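Pentafunctional AROM polypeptide (Schizosaccharomyces pombe, PDB 5SWV) catalyses, as part of the five-activity AROM enzyme of the shikimate pathway, the dehydroquinate dehydratase and shikimate dehydrogenase steps. Local coordinates at residues A[334-339]-A[345-350]; A[272-277]-A[510-515]; A[503-508]-A[520-525]; A[34-39]-A[234-239]; A[355-360]-A[384-389]. All blocks are in the same frame, centred on the assembly; numbering follows the deposited sequence.

Interaction 1 (A[334-339]-A[345-350]); sequences NTIIPI and LVLRGD
T335 and D350 begin an antiparallel ladder that runs on through I337 with R348 to I339 with V346. Each of these three hydrogen-bonded pairs has its N-H groups satisfied by the opposite carbonyls. D350 N reaches T335 O at 2.7 Å, nearly straight at 170°. I337 N and R348 O are 2.7 Å apart, and R348 N returns a bond to I337 O at 2.8 Å. P338 suits its place, a non-hydrogen-bonded pair with L347, because a proline has no N-H to offer. Where the ladder starts, N334 and T335 both face D350 in a classic beta bulge. D350 O therefore takes two bonds, each of 3.0 Å: N334 N arrives in the carbonyl plane, whereas T335 N stands above it. T335 OG1 gives a bond to N334 OD1, 2.7 Å away, and comes from above that amide's carbonyl plane. T335 OG1 also bonds S511 OG, and N334 OD1 accepts from T352 N.

The branched residues T335, I337, I339 and V346 suit an extended backbone. I337 lies alongside R348, its CD1 4.1 Å from R348 CD; with CG anti to N (chi1 -175°) and an extended chain, R348 carries NH1 on to a salt bridge with E322. D350 OD1 is bonded to S324 OG. On the other face I336 CG2 meets L347 CD2 at 4.1 Å, while G349 brings no side chain opposite I336.

In the sheet this hairpin lies between strands 303-308 and 322-323. Helix 500-516 packs on the face of T335 and I337, where W515 NE1 bonds to I336 O, and helix 295-298 packs on I336 and L347.

Interaction 2 (A[272-277]-A[510-515]); sequences TAYELL and ASFHLW
The F512 ring is touched by three residues of helix 266-277, each from a different direction. Over one face sits the methyl of A273: its CB is 3.9 Å from the ring centroid and 20° off the normal, a CH-pi contact displaced toward the CE1 rim. At the edge, near the ring plane, comes Y274, whose CD1 is 3.7 Å from F512 CE1. L277 approaches obliquely and sets its CD1 3.8 Å from F512 CE2, on the CE2-CZ side of the ring. W515, one turn further along its helix, has the carbonyl oxygen of S511 over one face of its indole.

The phenylalanine can reach this far because its CG is anti to the backbone N (chi1 176°), which sends the ring straight out from its helix. That reach is needed, since the axes of the two short helical segments are 11.9 Å apart at their closest and cross at -54°. A273 suits its place on the ring face: a lone methyl fills the spot without pushing the ring aside. Y274 and L277 add bulk around it, the tyrosine ring also meeting H281 edge-to-face. No hydrogen bond crosses this buried contact, which rests on apolar packing and the CH-pi contact.

The arrangement is that of two well-separated, obliquely crossing helices bridged by one aromatic side chain. It fits the shikimate dehydrogenase fold, in which a helix from the C-terminal end of the chain returns to pack on the substrate-binding domain of the dehydrogenase.

Interaction 3 (A[503-508]-A[520-525]); sequences ALVRQG and APFDAV
R506 lays its guanidinium flat on the ring of F522. Starting from CB, the side chain leads toward F522, and CG is the first atom to reach the ring, 3.8 Å from F522 CD1. From CG to NE the chain is extended, and NE passes 3.9 Å from F522 CD1. The final torsion, -86°, turns the guanidinium so that it faces the ring; the planes differ by only 14°. CZ then stands 3.8 Å from the F522 centroid, 21° off the ring normal, in a stacked cation-pi contact. NH1 ends at the root of the ring, 3.5 Å from F522 CB, while NH2 lies over its centre.

The contact joins the last two helices of the shikimate dehydrogenase domain, 500-516 and 522-530, the second entered through P521 at its N-cap. Arginine suits a partly exposed site of this kind: its flat cation can cover an aromatic face and still make polar bonds in its own plane. Here NH2 forms a salt bridge with E502, one turn earlier in the same helix, which probably fixes the rotation of the group. V505 crosses the phenylalanine at about a right angle, with CG1 3.7 Å from F522 CE1.

Interaction 4 (A[34-39]-A[234-239]); sequences VGCDAI and LTVKQL
V236 is the residue of 234-239 that meets the turn of V34, G35 and C36, and the residues before it set up the helix that carries it. L234 packs on I212 of helix 208-213. T235 follows as the N-cap, and with Q238 it forms a capping box: Q238 N gives a bond to T235 OG1 at 3.2 Å, and T235 N gives one to Q238 OE1 at 2.9 Å, in the amide plane and on a lone pair. Threonine and glutamine suit these places because each side chain takes up an N-H that the first turn cannot satisfy.

V236 then opens helix 236-245 and points its side chain at the turn. CG1, anti to the backbone N (chi1 164°), lies 4.2 Å from G35 CA. CG2 lies 3.8 Å from V34 O and 4.2 Å from C36 SG. G35 is apt here twice over: its positive phi of 78° comes easily to glycine, and having no side chain it lets the valine methyl close in. One turn on, L239 N bonds to T235 O, and the leucine itself turns to T13 and V220 of the barrel strands.

The setting is the type I dehydroquinase TIM barrel, where 34-37 leads into strand 38-42. No hydrogen bond links the two segments, so the contact relies on shape and van der Waals packing, with T235 N and Q238 N satisfied locally by the capping box.

Interaction 5 (A[355-360]-A[384-389]); sequences RGIYDT and SRAAIY
I357 meets A386 and A387 in a contact without hydrogen bonds between the two helical segments. One methyl does the touching: I357 CD1 lies 3.8 Å from A387 CB and 4.1 Å from A386 CB, and it also rests on the backbone, 3.5 Å from A387 N and 3.6 Å from A387 CA. Its reach comes from the torsions, CG1 being anti to the carbonyl carbon (chi1 -59°) and CD1 extended beyond it. The alanines suit their side of the contact, because their short side chains let the isoleucine methyl come down onto the helix backbone and let the CA atoms of I357 and A387 approach to 6.4 Å.

The salt bridge here lies within helix 353-364. R355 grips D359, one turn later, side-on: NE is 2.9 Å from D359 OD1, and NH2 is 2.9 Å from D359 OD2, meeting its syn lone pair. Two bonds to two oxygens hold the guanidinium against the carboxylate on the partly exposed side of the helix, and R506 of helix 500-516 packs on D359.

Aromatic contacts gather around W354, which meets the ring of Y358 from one helix and, edge-to-face, that of Y389 from the other. Helix 382-393 follows strand 374-378 and the glycine-rich turn at G381, consistent with the dinucleotide-binding Rossmann fold of shikimate dehydrogenases.

With small apolar groups in the middle, the join between these two segments depends on close apolar fit, and the R355-D359 ion pair is kept out of it.

Interaction 4 closes first along the chain, within the dehydroquinase barrel; the other four belong to the shikimate dehydrogenase. Interactions 1 and 5 fall between the segments of interaction 2, which alternate with those of interaction 3. Helix 500-516 is the common element: interactions 2 and 3, with centres 9 Å apart, both use it, and it packs on the hairpin of interaction 1, whose centre is 16 Å from that of interaction 2. It also touches helix 353-364 of interaction 5. Interactions 4 and 5 lie farthest apart, 28 Å between centres. V34 and V236 meet L277, and V34 meets P521, so interactions 2, 3 and 4 meet where the two enzyme domains adjoin.

Interaction 1 (A[334-339]-A[345-350])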
# COMPACT_ATOMS: atom_id res chain seq x y z
N ASN A 334 1.21 18.33 -6.89
CA ASN A 334 2.10 18.39 -5.71
C ASN A 334 3.22 17.34 -5.69
O ASN A 334 3.98 17.30 -4.72
CB ASN A 334 1.28 18.29 -4.41
CG ASN A 334 0.97 16.86 -4.01
OD1 ASN A 334 1.08 15.92 -4.81
ND2 ASN A 334 0.55 16.69 -2.76
N THR A 335 3.29 16.47 -6.69
CA THR A 335 4.25 15.37 -6.71
C THR A 335 4.75 15.16 -8.12
O THR A 335 4.01 14.70 -8.97
CB THR A 335 3.61 14.07 -6.22
OG1 THR A 335 3.22 14.22 -4.85
CG2 THR A 335 4.56 12.90 -6.32
N ILE A 336 6.01 15.51 -8.36
CA ILE A 336 6.66 15.34 -9.64
C ILE A 336 7.48 14.04 -9.65
O ILE A 336 8.37 13.87 -8.83
CB ILE A 336 7.59 16.54 -9.93
CG1 ILE A 336 6.75 17.83 -9.98
CG2 ILE A 336 8.38 16.33 -11.23
CD1 ILE A 336 7.54 19.11 -10.14
N ILE A 337 7.17 13.16 -10.59
CA ILE A 337 7.78 11.84 -10.68
C ILE A 337 8.57 11.73 -11.99
O ILE A 337 7.99 11.83 -13.07
CB ILE A 337 6.72 10.72 -10.69
CG1 ILE A 337 5.80 10.83 -9.46
CG2 ILE A 337 7.36 9.34 -10.77
CD1 ILE A 337 4.43 10.26 -9.71
N PRO A 338 9.88 11.52 -11.90
CA PRO A 338 10.68 11.29 -13.11
C PRO A 338 10.64 9.82 -13.54
O PRO A 338 10.60 8.93 -12.69
CB PRO A 338 12.07 11.71 -12.68
CG PRO A 338 12.11 11.45 -11.20
CD PRO A 338 10.70 11.42 -10.68
N ILE A 339 10.62 9.59 -14.85
CA ILE A 339 10.59 8.25 -15.43
C ILE A 339 11.64 8.27 -16.54
O ILE A 339 11.53 9.08 -17.48
CB ILE A 339 9.20 7.93 -16.04
CG1 ILE A 339 8.11 7.99 -14.95
CG2 ILE A 339 9.19 6.58 -16.75
CD1 ILE A 339 6.70 7.76 -15.44
N LEU A 345 13.96 11.59 -20.52
CA LEU A 345 13.31 11.95 -19.26
C LEU A 345 11.84 12.29 -19.51
O LEU A 345 11.53 13.12 -20.35
CB LEU A 345 14.01 13.15 -18.62
CG LEU A 345 13.48 13.60 -17.25
CD1 LEU A 345 13.55 12.47 -16.23
CD2 LEU A 345 14.22 14.83 -16.76
N VAL A 346 10.95 11.65 -18.75
CA VAL A 346 9.52 11.98 -18.77
C VAL A 346 9.15 12.43 -17.37
O VAL A 346 9.47 11.76 -16.39
CB VAL A 346 8.69 10.75 -19.18
CG1 VAL A 346 7.20 10.92 -18.86
CG2 VAL A 346 8.91 10.45 -20.66
N LEU A 347 8.50 13.58 -17.26
CA LEU A 347 8.07 14.09 -15.97
C LEU A 347 6.56 13.90 -15.81
O LEU A 347 5.77 14.32 -16.67
CB LEU A 347 8.45 15.55 -15.81
CG LEU A 347 9.96 15.83 -15.85
CD1 LEU A 347 10.23 17.30 -16.18
CD2 LEU A 347 10.64 15.40 -14.55
N ARG A 348 6.18 13.24 -14.72
CA ARG A 348 4.79 12.96 -14.43
C ARG A 348 4.38 13.75 -13.20
O ARG A 348 5.00 13.63 -12.16
CB ARG A 348 4.62 11.46 -14.18
CG ARG A 348 3.19 11.01 -13.98
CD ARG A 348 3.16 9.55 -13.57
NE ARG A 348 1.80 9.11 -13.24
CZ ARG A 348 0.85 8.84 -14.13
NH1 ARG A 348 1.08 8.97 -15.44
NH2 ARG A 348 -0.35 8.44 -13.71
N GLY A 349 3.35 14.58 -13.33
CA GLY A 349 2.77 15.28 -12.19
C GLY A 349 1.65 14.44 -11.60
O GLY A 349 0.80 13.97 -12.34
N ASP A 350 1.67 14.24 -10.29
CA ASP A 350 0.55 13.66 -9.59
C ASP A 350 0.18 14.61 -8.46
O ASP A 350 0.84 15.63 -8.22
CB ASP A 350 0.91 12.26 -9.05
CG ASP A 350 -0.33 11.34 -8.85
OD1 ASP A 350 -1.46 11.83 -8.61
OD2 ASP A 350 -0.18 10.10 -8.91

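Interaction 2 (A[272-277]-A[510-515])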
# COMPACT_ATOMS: atom_id res chain seq x y z
N THR A 272 13.24 10.59 7.56
CA THR A 272 12.85 9.50 8.44
C THR A 272 12.45 8.27 7.64
O THR A 272 12.88 7.19 7.96
CB THR A 272 11.71 9.90 9.39
OG1 THR A 272 12.12 11.05 10.13
CG2 THR A 272 11.39 8.80 10.37
N ALA A 273 11.67 8.44 6.59
CA ALA A 273 11.26 7.28 5.78
C ALA A 273 12.45 6.52 5.18
O ALA A 273 12.46 5.28 5.19
CB ALA A 273 10.29 7.71 4.69
N TYR A 274 13.46 7.24 4.68
CA TYR A 274 14.66 6.61 4.10
C TYR A 274 15.38 5.76 5.13
O TYR A 274 15.81 4.63 4.86
CB TYR A 274 15.65 7.65 3.55
CG TYR A 274 15.08 8.67 2.59
CD1 TYR A 274 14.17 8.31 1.60
CD2 TYR A 274 15.46 10.01 2.67
CE1 TYR A 274 13.64 9.24 0.74
CE2 TYR A 274 14.94 10.94 1.80
CZ TYR A 274 14.03 10.56 0.84
OH TYR A 274 13.51 11.48 -0.04
N GLU A 275 15.50 6.32 6.33
CA GLU A 275 16.20 5.71 7.44
C GLU A 275 15.53 4.43 7.88
O GLU A 275 16.21 3.46 8.13
CB GLU A 275 16.24 6.70 8.59
CG GLU A 275 17.26 6.38 9.66
CD GLU A 275 16.93 7.01 11.01
OE1 GLU A 275 16.09 7.96 11.08
OE2 GLU A 275 17.52 6.54 12.02
N LEU A 276 14.21 4.44 7.98
CA LEU A 276 13.43 3.24 8.32
C LEU A 276 13.38 2.17 7.23
O LEU A 276 13.09 1.03 7.52
CB LEU A 276 12.00 3.63 8.70
CG LEU A 276 11.86 4.49 9.98
CD1 LEU A 276 10.53 5.23 10.01
CD2 LEU A 276 12.04 3.65 11.24
N LEU A 277 13.66 2.53 5.99
CA LEU A 277 13.62 1.57 4.88
C LEU A 277 14.97 1.23 4.26
O LEU A 277 15.03 0.45 3.29
CB LEU A 277 12.67 2.11 3.80
CG LEU A 277 11.24 1.74 4.17
CD1 LEU A 277 10.35 2.94 4.15
CD2 LEU A 277 10.75 0.64 3.26
N ALA A 510 2.22 8.93 0.72
CA ALA A 510 1.75 8.60 -0.62
C ALA A 510 2.75 9.04 -1.71
O ALA A 510 3.00 8.30 -2.66
CB ALA A 510 0.40 9.25 -0.87
N SER A 511 3.31 10.23 -1.57
CA SER A 511 4.30 10.71 -2.52
C SER A 511 5.53 9.82 -2.48
O SER A 511 6.05 9.42 -3.53
CB SER A 511 4.69 12.15 -2.21
OG SER A 511 3.58 13.01 -2.36
N PHE A 512 5.95 9.47 -1.27
CA PHE A 512 7.07 8.56 -1.04
C PHE A 512 6.86 7.19 -1.70
O PHE A 512 7.80 6.64 -2.30
CB PHE A 512 7.33 8.39 0.47
CG PHE A 512 8.41 7.40 0.80
CD1 PHE A 512 9.75 7.79 0.85
CD2 PHE A 512 8.10 6.06 1.06
CE1 PHE A 512 10.75 6.88 1.15
CE2 PHE A 512 9.10 5.14 1.37
CZ PHE A 512 10.42 5.55 1.42
N HIS A 513 5.65 6.66 -1.58
CA HIS A 513 5.29 5.39 -2.21
C HIS A 513 5.34 5.53 -3.74
O HIS A 513 5.92 4.69 -4.42
CB HIS A 513 3.92 4.90 -1.70
CG HIS A 513 3.44 3.62 -2.32
ND1 HIS A 513 2.18 3.49 -2.86
CD2 HIS A 513 4.04 2.41 -2.47
CE1 HIS A 513 2.01 2.26 -3.32
NE2 HIS A 513 3.13 1.59 -3.10
N LEU A 514 4.79 6.61 -4.28
CA LEU A 514 4.83 6.80 -5.73
C LEU A 514 6.27 6.91 -6.25
O LEU A 514 6.54 6.50 -7.36
CB LEU A 514 4.02 8.04 -6.17
CG LEU A 514 2.51 7.94 -5.96
CD1 LEU A 514 1.93 9.34 -5.82
CD2 LEU A 514 1.83 7.14 -7.07
N TRP A 515 7.18 7.44 -5.44
CA TRP A 515 8.59 7.55 -5.84
C TRP A 515 9.41 6.28 -5.69
O TRP A 515 10.09 5.91 -6.62
CB TRP A 515 9.28 8.66 -5.08
CG TRP A 515 8.88 10.01 -5.53
CD1 TRP A 515 8.66 10.44 -6.82
CD2 TRP A 515 8.69 11.15 -4.70
NE1 TRP A 515 8.33 11.77 -6.83
CE2 TRP A 515 8.36 12.24 -5.54
CE3 TRP A 515 8.77 11.37 -3.32
CZ2 TRP A 515 8.12 13.51 -5.05
CZ3 TRP A 515 8.53 12.64 -2.83
CH2 TRP A 515 8.21 13.70 -3.69

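Interaction 3 (A[503-508]-A[520-525])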
# COMPACT_ATOMS: atom_id res chain seq x y z
N ALA A 503 -3.20 13.99 8.21
CA ALA A 503 -3.42 14.02 6.76
C ALA A 503 -2.20 14.49 6.00
O ALA A 503 -1.86 13.89 4.99
CB ALA A 503 -4.61 14.88 6.41
N LEU A 504 -1.57 15.56 6.47
CA LEU A 504 -0.32 16.07 5.87
C LEU A 504 0.75 14.98 5.81
O LEU A 504 1.45 14.85 4.80
CB LEU A 504 0.24 17.27 6.65
CG LEU A 504 1.30 18.14 5.92
CD1 LEU A 504 1.13 19.58 6.42
CD2 LEU A 504 2.79 17.72 6.01
N VAL A 505 0.88 14.22 6.89
CA VAL A 505 1.86 13.16 6.94
C VAL A 505 1.56 12.07 5.92
O VAL A 505 2.47 11.60 5.25
CB VAL A 505 1.98 12.56 8.35
CG1 VAL A 505 2.73 11.23 8.34
CG2 VAL A 505 2.69 13.56 9.25
N ARG A 506 0.29 11.70 5.80
CA ARG A 506 -0.10 10.68 4.83
C ARG A 506 -0.01 11.13 3.36
O ARG A 506 0.16 10.27 2.49
CB ARG A 506 -1.49 10.12 5.17
CG ARG A 506 -1.55 9.43 6.54
CD ARG A 506 -2.81 8.59 6.72
NE ARG A 506 -3.04 8.11 8.09
CZ ARG A 506 -2.54 6.99 8.64
NH1 ARG A 506 -1.71 6.19 7.97
NH2 ARG A 506 -2.86 6.67 9.88
N GLN A 507 -0.10 12.44 3.08
CA GLN A 507 0.17 12.98 1.72
C GLN A 507 1.58 12.73 1.30
O GLN A 507 1.83 12.28 0.19
CB GLN A 507 -0.02 14.50 1.64
CG GLN A 507 -1.46 14.94 1.69
CD GLN A 507 -1.59 16.43 1.91
OE1 GLN A 507 -0.60 17.18 1.77
NE2 GLN A 507 -2.82 16.89 2.24
N GLY A 508 2.50 13.10 2.20
CA GLY A 508 3.92 12.84 2.04
C GLY A 508 4.22 11.36 1.85
O GLY A 508 5.01 11.02 0.99
N ALA A 520 5.82 3.32 3.82
CA ALA A 520 6.59 3.57 5.03
C ALA A 520 5.63 3.64 6.22
O ALA A 520 4.49 4.03 6.04
CB ALA A 520 7.36 4.87 4.88
N PRO A 521 6.08 3.30 7.45
CA PRO A 521 5.15 3.22 8.58
C PRO A 521 4.72 4.59 9.10
O PRO A 521 5.57 5.45 9.33
CB PRO A 521 5.97 2.49 9.65
CG PRO A 521 7.40 2.78 9.32
CD PRO A 521 7.48 3.30 7.91
N PHE A 522 3.41 4.78 9.27
CA PHE A 522 2.89 6.08 9.66
C PHE A 522 3.38 6.50 11.04
O PHE A 522 3.87 7.60 11.18
CB PHE A 522 1.37 6.09 9.61
CG PHE A 522 0.74 7.28 10.27
CD1 PHE A 522 0.54 8.46 9.57
CD2 PHE A 522 0.34 7.22 11.61
CE1 PHE A 522 -0.05 9.55 10.18
CE2 PHE A 522 -0.24 8.31 12.23
CZ PHE A 522 -0.44 9.48 11.51
N ASP A 523 3.25 5.63 12.03
CA ASP A 523 3.51 5.97 13.44
C ASP A 523 4.86 6.61 13.73
O ASP A 523 4.92 7.69 14.30
CB ASP A 523 3.37 4.73 14.33
CG ASP A 523 1.92 4.36 14.62
OD1 ASP A 523 0.97 5.04 14.16
OD2 ASP A 523 1.76 3.35 15.33
N ALA A 524 5.95 5.93 13.35
CA ALA A 524 7.31 6.43 13.62
C ALA A 524 7.66 7.66 12.80
O ALA A 524 8.44 8.49 13.25
CB ALA A 524 8.35 5.34 13.41
N VAL A 525 7.09 7.78 11.61
CA VAL A 525 7.33 8.95 10.78
C VAL A 525 6.59 10.15 11.36
O VAL A 525 7.10 11.26 11.33
CB VAL A 525 6.90 8.71 9.33
CG1 VAL A 525 7.09 9.97 8.51
CG2 VAL A 525 7.72 7.59 8.70

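Interaction 4 (A[34-39]-A[234-239])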
# COMPACT_ATOMS: atom_id res chain seq x y z
N VAL A 34 5.21 -2.71 5.89
CA VAL A 34 6.07 -1.70 5.28
C VAL A 34 6.93 -2.29 4.16
O VAL A 34 7.61 -3.30 4.36
CB VAL A 34 6.95 -1.05 6.37
CG1 VAL A 34 8.27 -0.50 5.84
CG2 VAL A 34 6.15 0.04 7.09
N GLY A 35 6.87 -1.65 2.99
CA GLY A 35 7.71 -1.99 1.84
C GLY A 35 7.31 -3.21 1.04
O GLY A 35 7.98 -3.55 0.07
N CYS A 36 6.21 -3.85 1.42
CA CYS A 36 5.75 -5.09 0.79
C CYS A 36 4.62 -4.84 -0.18
O CYS A 36 3.75 -4.01 0.07
CB CYS A 36 5.30 -6.08 1.84
SG CYS A 36 6.61 -6.44 3.03
N ASP A 37 4.64 -5.57 -1.28
CA ASP A 37 3.58 -5.50 -2.28
C ASP A 37 2.49 -6.54 -2.05
O ASP A 37 1.43 -6.46 -2.66
CB ASP A 37 4.17 -5.65 -3.68
CG ASP A 37 5.26 -4.63 -3.96
OD1 ASP A 37 4.92 -3.50 -4.36
OD2 ASP A 37 6.46 -4.94 -3.77
N ALA A 38 2.76 -7.51 -1.16
CA ALA A 38 1.84 -8.60 -0.86
C ALA A 38 2.21 -9.32 0.44
O ALA A 38 3.29 -9.09 0.99
CB ALA A 38 1.87 -9.60 -2.00
N ILE A 39 1.32 -10.18 0.91
CA ILE A 39 1.51 -10.93 2.14
C ILE A 39 1.29 -12.40 1.86
O ILE A 39 0.24 -12.81 1.37
CB ILE A 39 0.50 -10.48 3.22
CG1 ILE A 39 0.61 -8.98 3.45
CG2 ILE A 39 0.73 -11.17 4.55
CD1 ILE A 39 -0.44 -8.48 4.41
N LEU A 234 16.10 -11.94 4.48
CA LEU A 234 16.38 -10.56 4.86
C LEU A 234 15.09 -9.79 5.16
O LEU A 234 14.03 -10.14 4.68
CB LEU A 234 17.09 -9.88 3.69
CG LEU A 234 18.45 -10.44 3.31
CD1 LEU A 234 18.97 -9.78 2.03
CD2 LEU A 234 19.44 -10.28 4.46
N THR A 235 15.22 -8.72 5.94
CA THR A 235 14.14 -7.77 6.14
C THR A 235 14.15 -6.80 4.96
O THR A 235 15.12 -6.78 4.18
CB THR A 235 14.24 -7.00 7.47
OG1 THR A 235 15.41 -6.18 7.50
CG2 THR A 235 14.27 -7.95 8.65
N VAL A 236 13.09 -6.00 4.84
CA VAL A 236 13.01 -4.97 3.80
C VAL A 236 14.14 -3.95 3.94
O VAL A 236 14.76 -3.56 2.95
CB VAL A 236 11.62 -4.27 3.76
CG1 VAL A 236 11.65 -2.96 2.96
CG2 VAL A 236 10.60 -5.21 3.13
N LYS A 237 14.39 -3.54 5.17
CA LYS A 237 15.48 -2.61 5.45
C LYS A 237 16.83 -3.16 4.98
O LYS A 237 17.60 -2.49 4.30
CB LYS A 237 15.55 -2.31 6.93
CG LYS A 237 16.47 -1.16 7.23
CD LYS A 237 16.61 -0.96 8.72
CE LYS A 237 17.31 0.35 9.01
NZ LYS A 237 18.12 0.24 10.25
N GLN A 238 17.10 -4.40 5.38
CA GLN A 238 18.33 -5.07 5.02
C GLN A 238 18.44 -5.22 3.52
O GLN A 238 19.52 -5.03 2.95
CB GLN A 238 18.38 -6.45 5.65
CG GLN A 238 18.55 -6.46 7.16
CD GLN A 238 18.58 -7.87 7.73
OE1 GLN A 238 17.65 -8.67 7.56
NE2 GLN A 238 19.69 -8.20 8.40
N LEU A 239 17.33 -5.57 2.89
CA LEU A 239 17.30 -5.82 1.46
C LEU A 239 17.68 -4.58 0.68
O LEU A 239 18.44 -4.67 -0.26
CB LEU A 239 15.92 -6.31 1.00
CG LEU A 239 15.78 -6.66 -0.49
CD1 LEU A 239 16.67 -7.83 -0.90
CD2 LEU A 239 14.33 -6.98 -0.83

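Interaction 5 (A[355-360]-A[384-389])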
# COMPACT_ATOMS: atom_id res chain seq x y z
N ARG A 355 -5.14 12.07 -0.98
CA ARG A 355 -4.73 10.87 -0.27
C ARG A 355 -4.64 11.12 1.23
O ARG A 355 -4.93 10.23 2.03
CB ARG A 355 -3.39 10.35 -0.81
CG ARG A 355 -3.44 9.89 -2.27
CD ARG A 355 -4.23 8.59 -2.45
NE ARG A 355 -3.61 7.61 -1.58
CZ ARG A 355 -2.49 6.97 -1.86
NH1 ARG A 355 -1.87 7.11 -3.02
NH2 ARG A 355 -1.99 6.15 -0.96
N GLY A 356 -4.25 12.34 1.62
CA GLY A 356 -4.26 12.73 3.02
C GLY A 356 -5.62 12.51 3.66
O GLY A 356 -5.71 12.12 4.84
N ILE A 357 -6.68 12.76 2.89
CA ILE A 357 -8.05 12.55 3.34
C ILE A 357 -8.42 11.08 3.24
O ILE A 357 -8.77 10.47 4.22
CB ILE A 357 -9.05 13.41 2.54
CG1 ILE A 357 -8.69 14.90 2.70
CG2 ILE A 357 -10.48 13.16 3.01
CD1 ILE A 357 -9.43 15.82 1.77
N TYR A 358 -8.32 10.54 2.04
CA TYR A 358 -8.68 9.17 1.79
C TYR A 358 -7.99 8.19 2.73
O TYR A 358 -8.65 7.41 3.40
CB TYR A 358 -8.36 8.80 0.34
CG TYR A 358 -8.78 7.40 0.00
CD1 TYR A 358 -7.92 6.34 0.20
CD2 TYR A 358 -10.06 7.13 -0.47
CE1 TYR A 358 -8.31 5.04 -0.08
CE2 TYR A 358 -10.47 5.84 -0.77
CZ TYR A 358 -9.59 4.79 -0.57
OH TYR A 358 -9.95 3.50 -0.83
N ASP A 359 -6.66 8.24 2.77
CA ASP A 359 -5.86 7.26 3.54
C ASP A 359 -6.08 7.38 5.05
O ASP A 359 -5.90 6.39 5.79
CB ASP A 359 -4.36 7.43 3.30
CG ASP A 359 -3.91 7.15 1.86
OD1 ASP A 359 -4.72 6.78 0.98
OD2 ASP A 359 -2.70 7.30 1.62
N THR A 360 -6.43 8.58 5.52
CA THR A 360 -6.70 8.78 6.94
C THR A 360 -7.96 8.01 7.34
O THR A 360 -7.93 7.27 8.31
CB THR A 360 -6.83 10.28 7.26
OG1 THR A 360 -5.59 10.92 6.98
CG2 THR A 360 -7.18 10.50 8.71
N SER A 384 -12.01 21.08 -0.09
CA SER A 384 -13.35 20.49 -0.05
C SER A 384 -13.62 19.60 -1.25
O SER A 384 -14.38 18.64 -1.15
CB SER A 384 -14.45 21.55 0.04
OG SER A 384 -14.71 22.12 -1.24
N ARG A 385 -13.01 19.94 -2.38
CA ARG A 385 -13.22 19.14 -3.59
C ARG A 385 -12.55 17.79 -3.49
O ARG A 385 -13.13 16.78 -3.88
CB ARG A 385 -12.69 19.88 -4.81
CG ARG A 385 -13.28 21.27 -4.91
CD ARG A 385 -13.14 21.85 -6.30
NE ARG A 385 -11.75 21.81 -6.76
CZ ARG A 385 -11.34 22.34 -7.91
NH1 ARG A 385 -12.21 23.00 -8.71
NH2 ARG A 385 -10.04 22.24 -8.25
N ALA A 386 -11.32 17.78 -2.96
CA ALA A 386 -10.61 16.54 -2.68
C ALA A 386 -11.37 15.69 -1.66
O ALA A 386 -11.46 14.47 -1.80
CB ALA A 386 -9.22 16.83 -2.16
N ALA A 387 -11.94 16.36 -0.67
CA ALA A 387 -12.74 15.70 0.35
C ALA A 387 -13.98 15.01 -0.23
O ALA A 387 -14.28 13.86 0.12
CB ALA A 387 -13.14 16.69 1.43
N ILE A 388 -14.69 15.69 -1.12
CA ILE A 388 -15.83 15.10 -1.82
C ILE A 388 -15.38 13.89 -2.64
O ILE A 388 -15.93 12.81 -2.47
CB ILE A 388 -16.56 16.14 -2.67
CG1 ILE A 388 -17.30 17.07 -1.74
CG2 ILE A 388 -17.55 15.49 -3.63
CD1 ILE A 388 -17.82 18.31 -2.43
N TYR A 389 -14.39 14.07 -3.51
CA TYR A 389 -13.80 12.92 -4.24
C TYR A 389 -13.44 11.76 -3.29
O TYR A 389 -13.83 10.61 -3.53
CB TYR A 389 -12.58 13.35 -5.06
CG TYR A 389 -11.84 12.21 -5.73
CD1 TYR A 389 -12.44 11.45 -6.71
CD2 TYR A 389 -10.52 11.91 -5.39
CE1 TYR A 389 -11.76 10.40 -7.35
CE2 TYR A 389 -9.82 10.87 -6.00
CZ TYR A 389 -10.44 10.11 -6.98
OH TYR A 389 -9.74 9.08 -7.59